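Local coordinates for XC6422 protein (Xanthomonas campestris, PDB 2FUK) that probably acts as a serine hydrolase of the alpha/beta-hydrolase fold, in a small form that lacks a lid, at residues Thr39-His44 with Glu102-Gln107; Met53-Val58 with Ser194-Arg199; Met60-Leu65 with Val72-Phe77. All blocks are in the same frame, centred on the assembly; numbering follows the deposited sequence.

Contact 1 of 3, residues Thr39-His44 with Glu102-Gln107; sequences TAIVCH and EWVRAQ
The alpha/beta-hydrolase sheet is flanked by helices, and here Thr39 and Ile41 of the parallel strand 38-43 meet the last turn of helix 92-107 through one residue, Val104. The valine spreads its two methyl branches over two alternate positions of the strand, so that each branch has its own partner. CG1 of Val104 faces Thr39, and the two methyls meet end on. The methyl CG2 of Thr39 lies 3.5 Å from Val104 CG1, closer than carbons normally sit, and Thr39 CB follows at 3.7 Å from the same methyl. The threonine is turned with CG2 anti to its backbone N and OG1 anti to the carbonyl carbon (chi1 -68°), which gives the methyl to the helix and keeps the hydroxyl for a hydrogen bond with Asp111 OD2. The buried polar end of Thr39 is thereby satisfied without any partner on the helix.

Ile41 behaves differently. Its longer branch is extended (chi2 172°) and carries CD1 to 4.1 Å from Val104 CG2, and the two side chains pass alongside one another, running opposite ways. All three touching residues are buried, and no hydrogen bond joins the two segments, which meet through apolar side chains.

Ile41 also packs against Leu97, Val100 and Ala101, earlier in the same helix, and against Leu113 and Leu115 of strand 112-118. Strand 38-43 runs between strands 71-75 and 112-118, with backbone hydrogen bonds to both, while next to Val104, Trp103 NE1 is hydrogen-bonded to Pro4 O. Helix 92-107 thus lies across one face of the central strands.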
loop_
_atom_site.group_PDB
_atom_site.type_symbol
_atom_site.label_atom_id
_atom_site.label_comp_id
_atom_site.label_asym_id
_atom_site.label_seq_id
_atom_site.Cartn_x
_atom_site.Cartn_y
_atom_site.Cartn_z
ATOM N N THR A 39 -4.073 -9.706 -16.042
ATOM C CA THR A 39 -2.644 -9.406 -16.069
ATOM C C THR A 39 -2.590 -8.026 -16.706
ATOM O O THR A 39 -3.235 -7.786 -17.731
ATOM C CB THR A 39 -1.830 -10.393 -16.938
ATOM O OG1 THR A 39 -1.828 -11.692 -16.333
ATOM C CG2 THR A 39 -0.377 -9.926 -17.051
ATOM N N ALA A 40 -1.855 -7.115 -16.080
ATOM C CA ALA A 40 -1.735 -5.759 -16.590
ATOM C C ALA A 40 -0.295 -5.458 -16.971
ATOM O O ALA A 40 0.636 -5.961 -16.345
ATOM C CB ALA A 40 -2.202 -4.764 -15.534
ATOM N N ILE A 41 -0.122 -4.655 -18.017
ATOM C CA ILE A 41 1.206 -4.245 -18.458
ATOM C C ILE A 41 1.268 -2.743 -18.227
ATOM O O ILE A 41 0.347 -2.020 -18.602
ATOM C CB ILE A 41 1.431 -4.526 -19.963
ATOM C CG1 ILE A 41 1.318 -6.024 -20.235
ATOM C CG2 ILE A 41 2.826 -4.047 -20.381
ATOM C CD1 ILE A 41 1.337 -6.380 -21.709
ATOM N N VAL A 42 2.346 -2.282 -17.599
ATOM C CA VAL A 42 2.526 -0.862 -17.305
ATOM C C VAL A 42 3.706 -0.312 -18.103
ATOM O O VAL A 42 4.827 -0.807 -17.977
ATOM C CB VAL A 42 2.788 -0.640 -15.793
ATOM C CG1 VAL A 42 2.938 0.849 -15.499
ATOM C CG2 VAL A 42 1.648 -1.232 -14.974
ATOM N N CYS A 43 3.447 0.712 -18.917
ATOM C CA CYS A 43 4.474 1.326 -19.764
ATOM C C CYS A 43 5.100 2.563 -19.121
ATOM O O CYS A 43 4.402 3.377 -18.512
ATOM C CB CYS A 43 3.874 1.696 -21.122
ATOM S SG CYS A 43 3.159 0.292 -22.043
ATOM N N HIS A 44 6.414 2.708 -19.291
ATOM C CA HIS A 44 7.158 3.813 -18.696
ATOM C C HIS A 44 7.257 5.095 -19.537
ATOM O O HIS A 44 6.953 5.102 -20.733
ATOM C CB HIS A 44 8.566 3.326 -18.295
ATOM C CG HIS A 44 9.491 3.094 -19.450
ATOM N ND1 HIS A 44 9.941 1.842 -19.813
ATOM C CD2 HIS A 44 10.074 3.964 -20.306
ATOM C CE1 HIS A 44 10.762 1.955 -20.844
ATOM N NE2 HIS A 44 10.858 3.233 -21.163
ATOM N N GLU A 102 1.435 -10.074 -26.456
ATOM C CA GLU A 102 1.223 -11.382 -27.064
ATOM C C GLU A 102 1.817 -12.508 -26.222
ATOM O O GLU A 102 1.285 -13.619 -26.199
ATOM C CB GLU A 102 1.792 -11.407 -28.491
ATOM C CG GLU A 102 1.039 -10.476 -29.445
ATOM C CD GLU A 102 1.498 -10.571 -30.893
ATOM O OE1 GLU A 102 2.612 -11.076 -31.149
ATOM O OE2 GLU A 102 0.735 -10.127 -31.782
ATOM N N TRP A 103 2.919 -12.222 -25.533
ATOM C CA TRP A 103 3.550 -13.220 -24.668
ATOM C C TRP A 103 2.638 -13.456 -23.457
ATOM O O TRP A 103 2.425 -14.590 -23.028
ATOM C CB TRP A 103 4.931 -12.727 -24.213
ATOM C CG TRP A 103 5.588 -13.596 -23.167
ATOM C CD1 TRP A 103 6.092 -14.855 -23.335
ATOM C CD2 TRP A 103 5.775 -13.270 -21.788
ATOM N NE1 TRP A 103 6.578 -15.333 -22.145
ATOM C CE2 TRP A 103 6.397 -14.381 -21.176
ATOM C CE3 TRP A 103 5.477 -12.147 -21.007
ATOM C CZ2 TRP A 103 6.727 -14.400 -19.816
ATOM C CZ3 TRP A 103 5.805 -12.167 -19.653
ATOM C CH2 TRP A 103 6.424 -13.289 -19.074
ATOM N N VAL A 104 2.099 -12.376 -22.905
ATOM C CA VAL A 104 1.197 -12.484 -21.764
ATOM C C VAL A 104 -0.033 -13.328 -22.112
ATOM O O VAL A 104 -0.385 -14.264 -21.391
ATOM C CB VAL A 104 0.730 -11.081 -21.304
ATOM C CG1 VAL A 104 -0.401 -11.203 -20.300
ATOM C CG2 VAL A 104 1.900 -10.330 -20.681
ATOM N N ARG A 105 -0.676 -13.001 -23.227
ATOM C CA ARG A 105 -1.874 -13.716 -23.640
ATOM C C ARG A 105 -1.621 -15.183 -23.952
ATOM O O ARG A 105 -2.520 -16.007 -23.805
ATOM C CB ARG A 105 -2.513 -13.019 -24.845
ATOM C CG ARG A 105 -3.377 -11.839 -24.438
ATOM C CD ARG A 105 -3.928 -11.060 -25.617
ATOM N NE ARG A 105 -5.006 -10.174 -25.180
ATOM C CZ ARG A 105 -5.308 -9.017 -25.753
ATOM N NH1 ARG A 105 -6.311 -8.292 -25.277
ATOM N NH2 ARG A 105 -4.600 -8.578 -26.789
ATOM N N ALA A 106 -0.404 -15.503 -24.382
ATOM C CA ALA A 106 -0.061 -16.881 -24.704
ATOM C C ALA A 106 0.188 -17.671 -23.430
ATOM O O ALA A 106 -0.230 -18.826 -23.305
ATOM C CB ALA A 106 1.182 -16.923 -25.598
ATOM N N GLN A 107 0.861 -17.034 -22.481
ATOM C CA GLN A 107 1.198 -17.673 -21.212
ATOM C C GLN A 107 0.047 -17.703 -20.208
ATOM O O GLN A 107 0.011 -18.561 -19.330
ATOM C CB GLN A 107 2.398 -16.960 -20.585
ATOM C CG GLN A 107 3.677 -17.089 -21.394
ATOM C CD GLN A 107 4.344 -18.434 -21.209
ATOM O OE1 GLN A 107 4.863 -19.015 -22.160
ATOM N NE2 GLN A 107 4.343 -18.933 -19.974
#

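Contact 2 of 3, residues Met53-Val58 with Ser194-Arg199; sequences MHNKVV and SHFFHR
Phe197, which packs against Val57, gives its backbone N to Ser194 O in a 3.0 Å hydrogen bond that closes a type I beta turn. The next amide is used too: His198 N donates to Ser194 OG over 3.2 Å, nearly straight at 161°, so both polar oxygens of Ser194 hold the turn together.

Against this turn comes the first part of helix 56-66, where Asn55 stands at the N-cap position. Val57 does most of the touching, and through a single methyl. Its CG2, anti to the carbonyl carbon, reaches to 3.5 Å from Phe196 O and lies 4.5 Å from Phe196 CB. The same methyl is 4.1 Å from Phe197 CD1, approaching that ring obliquely. Phe197 has its CG anti to the carbonyl carbon as well (chi1 -57°), which sets CD1 against Val57 CG2. Phe197 is buried, and it shares with Val57 the further neighbours Leu204 of helix 201-212 and Phe118. Phe196, by contrast, is an exposed residue; one face of its ring receives His195 CD2 about 3.6 Å above the plane. Next to Val57, Lys56 NZ forms a salt bridge with Asp32 OD2 of the second subunit.

His195 ND1 is hydrogen-bonded to Asp166 OD2, and the histidine side chain touches Ser119, which sits in a GxSxG sequence. This geometry is consistent with a Ser-His-Asp catalytic triad. The turn backed by Val57 would then be the loop after the last strand that carries the histidine in alpha/beta-hydrolases.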
loop_
_atom_site.group_PDB
_atom_site.type_symbol
_atom_site.label_atom_id
_atom_site.label_comp_id
_atom_site.label_asym_id
_atom_site.label_seq_id
_atom_site.Cartn_x
_atom_site.Cartn_y
_atom_site.Cartn_z
ATOM N N MET A 53 11.419 0.805 -16.353
ATOM C CA MET A 53 10.538 -0.054 -15.564
ATOM C C MET A 53 10.668 0.281 -14.080
ATOM O O MET A 53 9.831 -0.121 -13.282
ATOM C CB MET A 53 10.906 -1.539 -15.758
ATOM C CG MET A 53 12.104 -1.996 -14.885
ATOM S SD MET A 53 12.560 -3.771 -14.925
ATOM C CE MET A 53 12.910 -3.815 -16.595
ATOM N N HIS A 54 11.721 1.007 -13.716
ATOM C CA HIS A 54 11.970 1.354 -12.320
ATOM C C HIS A 54 11.476 2.730 -11.881
ATOM O O HIS A 54 11.608 3.091 -10.712
ATOM C CB HIS A 54 13.466 1.208 -12.025
ATOM C CG HIS A 54 14.012 -0.145 -12.369
ATOM N ND1 HIS A 54 14.872 -0.358 -13.425
ATOM C CD2 HIS A 54 13.796 -1.360 -11.810
ATOM C CE1 HIS A 54 15.163 -1.645 -13.501
ATOM N NE2 HIS A 54 14.523 -2.274 -12.533
ATOM N N ASN A 55 10.902 3.486 -12.811
ATOM C CA ASN A 55 10.359 4.810 -12.518
ATOM C C ASN A 55 9.379 4.664 -11.345
ATOM O O ASN A 55 8.582 3.727 -11.322
ATOM C CB ASN A 55 9.631 5.331 -13.763
ATOM C CG ASN A 55 8.942 6.652 -13.531
ATOM O OD1 ASN A 55 9.549 7.724 -13.664
ATOM N ND2 ASN A 55 7.667 6.588 -13.169
ATOM N N LYS A 56 9.440 5.587 -10.381
ATOM C CA LYS A 56 8.577 5.537 -9.196
ATOM C C LYS A 56 7.070 5.581 -9.489
ATOM O O LYS A 56 6.278 4.933 -8.795
ATOM C CB LYS A 56 8.953 6.670 -8.236
ATOM C CG LYS A 56 10.409 6.651 -7.752
ATOM C CD LYS A 56 10.740 7.955 -7.005
ATOM C CE LYS A 56 12.209 8.062 -6.589
ATOM N NZ LYS A 56 12.633 7.009 -5.628
ATOM N N VAL A 57 6.660 6.352 -10.491
ATOM C CA VAL A 57 5.239 6.415 -10.833
ATOM C C VAL A 57 4.824 5.063 -11.423
ATOM O O VAL A 57 3.744 4.550 -11.136
ATOM C CB VAL A 57 4.964 7.538 -11.858
ATOM C CG1 VAL A 57 3.495 7.547 -12.255
ATOM C CG2 VAL A 57 5.364 8.869 -11.265
ATOM N N VAL A 58 5.691 4.492 -12.256
ATOM C CA VAL A 58 5.422 3.198 -12.866
ATOM C C VAL A 58 5.283 2.105 -11.807
ATOM O O VAL A 58 4.350 1.302 -11.863
ATOM C CB VAL A 58 6.552 2.801 -13.848
ATOM C CG1 VAL A 58 6.397 1.348 -14.279
ATOM C CG2 VAL A 58 6.517 3.714 -15.065
ATOM N N SER A 194 2.364 17.487 -9.159
ATOM C CA SER A 194 3.338 17.628 -10.234
ATOM C C SER A 194 3.335 16.454 -11.213
ATOM O O SER A 194 2.657 15.444 -11.004
ATOM C CB SER A 194 4.742 17.812 -9.653
ATOM O OG SER A 194 5.170 16.664 -8.937
ATOM N N HIS A 195 4.124 16.590 -12.270
ATOM C CA HIS A 195 4.200 15.571 -13.308
ATOM C C HIS A 195 4.566 14.183 -12.791
ATOM O O HIS A 195 4.032 13.181 -13.270
ATOM C CB HIS A 195 5.204 15.987 -14.385
ATOM C CG HIS A 195 5.240 15.056 -15.556
ATOM N ND1 HIS A 195 4.148 14.847 -16.370
ATOM C CD2 HIS A 195 6.225 14.259 -16.036
ATOM C CE1 HIS A 195 4.458 13.961 -17.300
ATOM N NE2 HIS A 195 5.713 13.589 -17.120
ATOM N N PHE A 196 5.480 14.120 -11.823
ATOM C CA PHE A 196 5.905 12.840 -11.267
ATOM C C PHE A 196 5.227 12.538 -9.932
ATOM O O PHE A 196 5.673 11.682 -9.178
ATOM C CB PHE A 196 7.429 12.814 -11.115
ATOM C CG PHE A 196 8.161 12.951 -12.421
ATOM C CD1 PHE A 196 8.259 11.873 -13.297
ATOM C CD2 PHE A 196 8.717 14.170 -12.795
ATOM C CE1 PHE A 196 8.901 12.007 -14.526
ATOM C CE2 PHE A 196 9.361 14.315 -14.024
ATOM C CZ PHE A 196 9.453 13.234 -14.889
ATOM N N PHE A 197 4.144 13.252 -9.648
ATOM C CA PHE A 197 3.384 13.028 -8.418
ATOM C C PHE A 197 4.242 13.026 -7.163
ATOM O O PHE A 197 4.108 12.146 -6.305
ATOM C CB PHE A 197 2.617 11.707 -8.519
ATOM C CG PHE A 197 1.686 11.638 -9.700
ATOM C CD1 PHE A 197 2.178 11.411 -10.982
ATOM C CD2 PHE A 197 0.322 11.868 -9.536
ATOM C CE1 PHE A 197 1.327 11.423 -12.084
ATOM C CE2 PHE A 197 -0.541 11.880 -10.631
ATOM C CZ PHE A 197 -0.039 11.660 -11.906
ATOM N N HIS A 198 5.127 14.015 -7.067
ATOM C CA HIS A 198 6.021 14.166 -5.924
ATOM C C HIS A 198 5.210 14.264 -4.636
ATOM O O HIS A 198 4.334 15.125 -4.505
ATOM C CB HIS A 198 6.872 15.429 -6.101
ATOM C CG HIS A 198 7.773 15.730 -4.943
ATOM N ND1 HIS A 198 9.013 15.150 -4.788
ATOM C CD2 HIS A 198 7.616 16.569 -3.892
ATOM C CE1 HIS A 198 9.583 15.623 -3.694
ATOM N NE2 HIS A 198 8.755 16.485 -3.132
ATOM N N ARG A 199 5.514 13.372 -3.695
ATOM C CA ARG A 199 4.840 13.314 -2.399
ATOM C C ARG A 199 3.329 13.156 -2.567
ATOM O O ARG A 199 2.533 13.566 -1.720
ATOM C CB ARG A 199 5.185 14.562 -1.582
ATOM C CG ARG A 199 6.681 14.693 -1.270
ATOM C CD ARG A 199 7.179 13.543 -0.395
ATOM N NE ARG A 199 8.599 13.636 -0.052
ATOM C CZ ARG A 199 9.603 13.210 -0.819
ATOM N NH1 ARG A 199 10.858 13.348 -0.403
ATOM N NH2 ARG A 199 9.363 12.651 -1.998
#

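Contact 3 of 3, residues Met60-Leu65 with Val72-Phe77; sequences MAARAL and VVRFNF
Val72 lays both of its methyls against helix 56-66, overlapping Ala62 and the base of Leu65. The contact closes a beta-alpha-beta crossover, in which the chain leaves strand 38-43, passes through this helix and returns in the adjacent parallel strand 71-75. The short helix and strand segments run nearly antiparallel, at 166°, with their axes 8.9 Å apart. The near approach is at alanine: the CA atoms of Ala62 and Val72 are 6.1 Å apart.

CG1 of Val72, anti to the carbonyl carbon (chi1 -58°), is the branch that touches both Ala62 O and Leu65 CB. It lies 3.6 Å from Ala62 O and 3.8 Å from Leu65 CB. CG2, flanked by both backbone neighbours of CA, N and C, turns to the alanine methyl, 3.9 Å from Ala62 CB. Leu65 continues past the valine to Ala40 of strand 38-43, so the helix spans both strands of the crossover.

Arg74, two residues on, points the same way as Val72 but contributes its aliphatic part. The chain bends about the CG-CD bond (chi3 -71°), which turns NE and the guanidinium aside from CD, the carbon that touches the helix. The guanidinium has partners elsewhere, with NH1 in a salt bridge to Asp27 OD1 of the neighbouring strand 20-27 and NH2 hydrogen-bonded to Met53 O. Arg63, on the side of the helix turned away from the strand, pairs with Glu30 of the second subunit. Within the contact, Arg74 CD rests 4.1 Å from Ala62 CB.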
loop_
_atom_site.group_PDB
_atom_site.type_symbol
_atom_site.label_atom_id
_atom_site.label_comp_id
_atom_site.label_asym_id
_atom_site.label_seq_id
_atom_site.Cartn_x
_atom_site.Cartn_y
_atom_site.Cartn_z
ATOM N N MET A 60 4.546 2.457 -8.594
ATOM C CA MET A 60 3.417 2.645 -7.684
ATOM C C MET A 60 2.140 2.255 -8.418
ATOM O O MET A 60 1.199 1.758 -7.807
ATOM C CB MET A 60 3.310 4.086 -7.182
ATOM C CG MET A 60 2.098 4.315 -6.274
ATOM S SD MET A 60 2.042 3.192 -4.813
ATOM C CE MET A 60 2.066 4.401 -3.447
ATOM N N ALA A 61 2.105 2.484 -9.727
ATOM C CA ALA A 61 0.932 2.108 -10.503
ATOM C C ALA A 61 0.859 0.589 -10.475
ATOM O O ALA A 61 -0.221 0.011 -10.365
ATOM C CB ALA A 61 1.058 2.604 -11.949
ATOM N N ALA A 62 2.020 -0.053 -10.566
ATOM C CA ALA A 62 2.075 -1.508 -10.549
ATOM C C ALA A 62 1.609 -2.032 -9.197
ATOM O O ALA A 62 0.837 -2.984 -9.129
ATOM C CB ALA A 62 3.502 -1.987 -10.841
ATOM N N ARG A 63 2.072 -1.396 -8.127
ATOM C CA ARG A 63 1.709 -1.805 -6.777
ATOM C C ARG A 63 0.217 -1.639 -6.540
ATOM O O ARG A 63 -0.414 -2.475 -5.900
ATOM C CB ARG A 63 2.478 -0.976 -5.750
ATOM C CG ARG A 63 2.339 -1.481 -4.322
ATOM C CD ARG A 63 3.149 -0.616 -3.379
ATOM N NE ARG A 63 4.519 -0.417 -3.849
ATOM C CZ ARG A 63 5.371 0.440 -3.296
ATOM N NH1 ARG A 63 4.986 1.166 -2.255
ATOM N NH2 ARG A 63 6.598 0.579 -3.787
ATOM N N ALA A 64 -0.338 -0.544 -7.049
ATOM C CA ALA A 64 -1.756 -0.257 -6.898
ATOM C C ALA A 64 -2.613 -1.380 -7.477
ATOM O O ALA A 64 -3.636 -1.756 -6.908
ATOM C CB ALA A 64 -2.082 1.062 -7.587
ATOM N N LEU A 65 -2.188 -1.914 -8.618
ATOM C CA LEU A 65 -2.922 -2.992 -9.271
ATOM C C LEU A 65 -2.682 -4.332 -8.584
ATOM O O LEU A 65 -3.600 -5.137 -8.462
ATOM C CB LEU A 65 -2.522 -3.078 -10.739
ATOM C CG LEU A 65 -2.861 -1.835 -11.568
ATOM C CD1 LEU A 65 -2.301 -1.994 -12.977
ATOM C CD2 LEU A 65 -4.359 -1.640 -11.605
ATOM N N VAL A 72 1.117 -7.997 -12.461
ATOM C CA VAL A 72 1.585 -6.887 -13.275
ATOM C C VAL A 72 2.904 -7.123 -13.986
ATOM O O VAL A 72 3.836 -7.689 -13.424
ATOM C CB VAL A 72 1.692 -5.596 -12.430
ATOM C CG1 VAL A 72 0.339 -5.275 -11.820
ATOM C CG2 VAL A 72 2.718 -5.766 -11.334
ATOM N N VAL A 73 2.961 -6.688 -15.237
ATOM C CA VAL A 73 4.164 -6.827 -16.042
ATOM C C VAL A 73 4.708 -5.451 -16.388
ATOM O O VAL A 73 3.973 -4.594 -16.875
ATOM C CB VAL A 73 3.873 -7.581 -17.360
ATOM C CG1 VAL A 73 5.133 -7.636 -18.225
ATOM C CG2 VAL A 73 3.383 -8.986 -17.055
ATOM N N ARG A 74 5.990 -5.245 -16.108
ATOM C CA ARG A 74 6.667 -3.999 -16.433
ATOM C C ARG A 74 7.746 -4.376 -17.439
ATOM O O ARG A 74 8.164 -5.536 -17.500
ATOM C CB ARG A 74 7.313 -3.386 -15.187
ATOM C CG ARG A 74 6.313 -2.823 -14.190
ATOM C CD ARG A 74 7.021 -2.328 -12.939
ATOM N NE ARG A 74 7.531 -3.433 -12.134
ATOM C CZ ARG A 74 8.812 -3.619 -11.816
ATOM N NH1 ARG A 74 9.158 -4.661 -11.074
ATOM N NH2 ARG A 74 9.745 -2.771 -12.238
ATOM N N PHE A 75 8.188 -3.416 -18.238
ATOM C CA PHE A 75 9.231 -3.706 -19.210
ATOM C C PHE A 75 9.874 -2.432 -19.724
ATOM O O PHE A 75 9.292 -1.344 -19.650
ATOM C CB PHE A 75 8.656 -4.532 -20.381
ATOM C CG PHE A 75 7.845 -3.730 -21.367
ATOM C CD1 PHE A 75 8.425 -3.252 -22.540
ATOM C CD2 PHE A 75 6.496 -3.474 -21.134
ATOM C CE1 PHE A 75 7.675 -2.531 -23.471
ATOM C CE2 PHE A 75 5.737 -2.756 -22.050
ATOM C CZ PHE A 75 6.325 -2.283 -23.225
ATOM N N ASN A 76 11.097 -2.572 -20.221
ATOM C CA ASN A 76 11.817 -1.440 -20.768
ATOM C C ASN A 76 11.626 -1.370 -22.277
ATOM O O ASN A 76 11.784 -2.369 -22.976
ATOM C CB ASN A 76 13.313 -1.555 -20.456
ATOM C CG ASN A 76 13.639 -1.173 -19.033
ATOM O OD1 ASN A 76 12.933 -0.377 -18.427
ATOM N ND2 ASN A 76 14.727 -1.723 -18.497
ATOM N N PHE A 77 11.250 -0.193 -22.768
ATOM C CA PHE A 77 11.089 0.011 -24.201
ATOM C C PHE A 77 12.483 -0.085 -24.811
ATOM O O PHE A 77 13.488 0.008 -24.101
ATOM C CB PHE A 77 10.518 1.403 -24.495
ATOM C CG PHE A 77 9.033 1.521 -24.284
ATOM C CD1 PHE A 77 8.149 0.691 -24.962
ATOM C CD2 PHE A 77 8.514 2.493 -23.430
ATOM C CE1 PHE A 77 6.760 0.827 -24.796
ATOM C CE2 PHE A 77 7.136 2.638 -23.257
ATOM C CZ PHE A 77 6.256 1.804 -23.942
#

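Overall arrangement
Contacts 1 and 3 use neighbouring strands of one sheet but opposite faces of it: helix 92-107 lies on one side, helix 56-66 on the other. Their centres are about 10 Å apart, and the strands are joined by probable hydrogen bonds from Val73 N to Ala40 O (2.7 Å) and from Val42 N to Val73 O (2.9 Å). Contact 2 continues along helix 56-66 from contact 3, with centres about 12 Å apart, and Met53 N is probably bonded to Asn76 OD1 at 2.8 Å. Contact 2 alone includes a residue of the probable catalytic triad, His195; the centre of contact 1 lies about 21 Å from that of contact 2.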